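Local coordinates for protein 16 kDa salivary peptide (Culex quinquefasciatus, PDB 7KCG) that is of unknown function but, as a beta-trefoil salivary protein of the cysteine- and tryptophan-rich family, may bind sugars, at residues F79-I82 / K83-I87. Residues are numbered along the deposited sequence; the frame is centred on the assembly and turned at random.
Sequences FLWI and KKSLI
Ser85 OG is gripped by two donors: the indole NE1 of Trp81 at 2.9 Å and the ammonium NZ of Lys83 at 3.0 Å. The site, where the chain leaves strand 76-81 of the beta-trefoil, is a worked example of a bifurcated indole N-H bond combined with CH-pi contacts on both ring faces. The N-H...OG angle is 135°, and OG also lies 21° out of the ring plane. The same N-H makes a weak, more bent bond to Ser85 O, which lies near that plane at the edge of the ring, 2.8 Å from NE1. One donor is thus shared between the hydroxyl and the carbonyl of a single residue. Trp81 CG stands anti to the backbone N (chi1 -177°), which turns the indole toward the loop of residues 83-87, with NE1 facing Ser85.

Aliphatic groups from the loop lie over both ring faces. Lys83 runs alongside the indole, its CB 4.1 Å from the centroid of the six-membered ring; bends farther along the chain bring CE against CZ2 and return NZ to Ser85. Over the opposite face, Ile87 CD1 rests 3.9 Å from the centroid of the five-membered ring. Phe67 of strand 64-69 meets the indole at a steep angle, tying this surface turn to the trefoil sheet. The indole should be restrained in rotation, while the Lys83 ammonium, donating to the same oxygen, probably draws on its electron density and may weaken its hold on the indole N-H.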
loop_
_atom_site.group_PDB
_atom_site.type_symbol
_atom_site.label_atom_id
_atom_site.label_comp_id
_atom_site.label_asym_id
_atom_site.label_seq_id
_atom_site.Cartn_x
_atom_site.Cartn_y
_atom_site.Cartn_z
ATOM N N PHE A 79 1.891 1.700 -8.297
ATOM C CA PHE A 79 3.134 2.422 -8.541
ATOM C C PHE A 79 3.444 3.398 -7.415
ATOM O O PHE A 79 2.561 3.832 -6.681
ATOM C CB PHE A 79 3.065 3.273 -9.827
ATOM C CG PHE A 79 2.923 2.495 -11.092
ATOM C CD1 PHE A 79 3.815 1.498 -11.416
ATOM C CD2 PHE A 79 1.909 2.802 -11.987
ATOM C CE1 PHE A 79 3.692 0.806 -12.599
ATOM C CE2 PHE A 79 1.785 2.114 -13.176
ATOM C CZ PHE A 79 2.683 1.112 -13.478
ATOM N N LEU A 80 4.713 3.794 -7.345
ATOM C CA LEU A 80 5.138 5.020 -6.687
ATOM C C LEU A 80 5.272 6.138 -7.728
ATOM O O LEU A 80 5.795 5.913 -8.820
ATOM C CB LEU A 80 6.465 4.805 -5.961
ATOM C CG LEU A 80 6.423 3.795 -4.815
ATOM C CD1 LEU A 80 7.752 3.741 -4.093
ATOM C CD2 LEU A 80 5.299 4.183 -3.862
ATOM N N TRP A 81 4.794 7.337 -7.382
ATOM C CA TRP A 81 4.656 8.456 -8.327
ATOM C C TRP A 81 5.938 9.291 -8.318
ATOM O O TRP A 81 6.123 10.154 -7.456
ATOM C CB TRP A 81 3.419 9.266 -7.955
ATOM C CG TRP A 81 3.054 10.419 -8.834
ATOM C CD1 TRP A 81 2.749 11.676 -8.424
ATOM C CD2 TRP A 81 2.893 10.411 -10.258
ATOM N NE1 TRP A 81 2.447 12.468 -9.503
ATOM C CE2 TRP A 81 2.518 11.710 -10.640
ATOM C CE3 TRP A 81 3.037 9.436 -11.243
ATOM C CZ2 TRP A 81 2.288 12.061 -11.966
ATOM C CZ3 TRP A 81 2.807 9.786 -12.560
ATOM C CH2 TRP A 81 2.441 11.088 -12.909
ATOM N N ILE A 82 6.867 9.073 -9.250
ATOM C CA ILE A 82 8.193 9.778 -9.196
ATOM C C ILE A 82 8.066 11.291 -9.399
ATOM O O ILE A 82 8.779 12.023 -8.725
ATOM C CB ILE A 82 9.192 9.150 -10.185
ATOM C CG1 ILE A 82 9.260 7.632 -10.025
ATOM C CG2 ILE A 82 10.570 9.774 -10.059
ATOM C CD1 ILE A 82 10.255 6.979 -10.948
ATOM N N LYS A 83 7.162 11.736 -10.255
ATOM C CA LYS A 83 7.003 13.179 -10.581
ATOM C C LYS A 83 6.749 14.048 -9.343
ATOM O O LYS A 83 7.188 15.201 -9.362
ATOM C CB LYS A 83 5.894 13.328 -11.620
ATOM C CG LYS A 83 5.793 14.688 -12.296
ATOM C CD LYS A 83 5.473 14.604 -13.765
ATOM C CE LYS A 83 3.992 14.690 -14.055
ATOM N NZ LYS A 83 3.379 15.899 -13.459
ATOM N N LYS A 84 6.022 13.551 -8.348
ATOM C CA LYS A 84 5.784 14.282 -7.076
ATOM C C LYS A 84 4.663 15.321 -7.193
ATOM O O LYS A 84 4.476 16.069 -6.242
ATOM C CB LYS A 84 7.076 14.655 -6.354
ATOM C CG LYS A 84 7.794 13.486 -5.703
ATOM C CD LYS A 84 8.916 13.913 -4.802
ATOM C CE LYS A 84 10.040 12.906 -4.767
ATOM N NZ LYS A 84 10.915 13.117 -3.592
ATOM N N SER A 85 3.938 15.333 -8.308
ATOM C CA SER A 85 2.730 16.181 -8.426
ATOM C C SER A 85 1.636 15.516 -7.590
ATOM O O SER A 85 1.454 14.339 -7.731
ATOM C CB SER A 85 2.293 16.278 -9.850
ATOM O OG SER A 85 2.738 15.180 -10.611
ATOM N N LEU A 86 0.941 16.263 -6.750
ATOM C CA LEU A 86 -0.061 15.643 -5.892
ATOM C C LEU A 86 -1.181 15.039 -6.735
ATOM O O LEU A 86 -1.744 15.701 -7.614
ATOM C CB LEU A 86 -0.617 16.671 -4.922
ATOM C CG LEU A 86 -1.337 16.117 -3.699
ATOM C CD1 LEU A 86 -0.369 15.339 -2.808
ATOM C CD2 LEU A 86 -1.998 17.264 -2.937
ATOM N N ILE A 87 -1.502 13.778 -6.475
ATOM C CA ILE A 87 -2.539 13.073 -7.221
ATOM C C ILE A 87 -3.881 13.380 -6.571
ATOM O O ILE A 87 -4.079 13.118 -5.378
ATOM C CB ILE A 87 -2.256 11.562 -7.265
ATOM C CG1 ILE A 87 -1.035 11.317 -8.140
ATOM C CG2 ILE A 87 -3.449 10.781 -7.787
ATOM C CD1 ILE A 87 -0.656 9.860 -8.299
#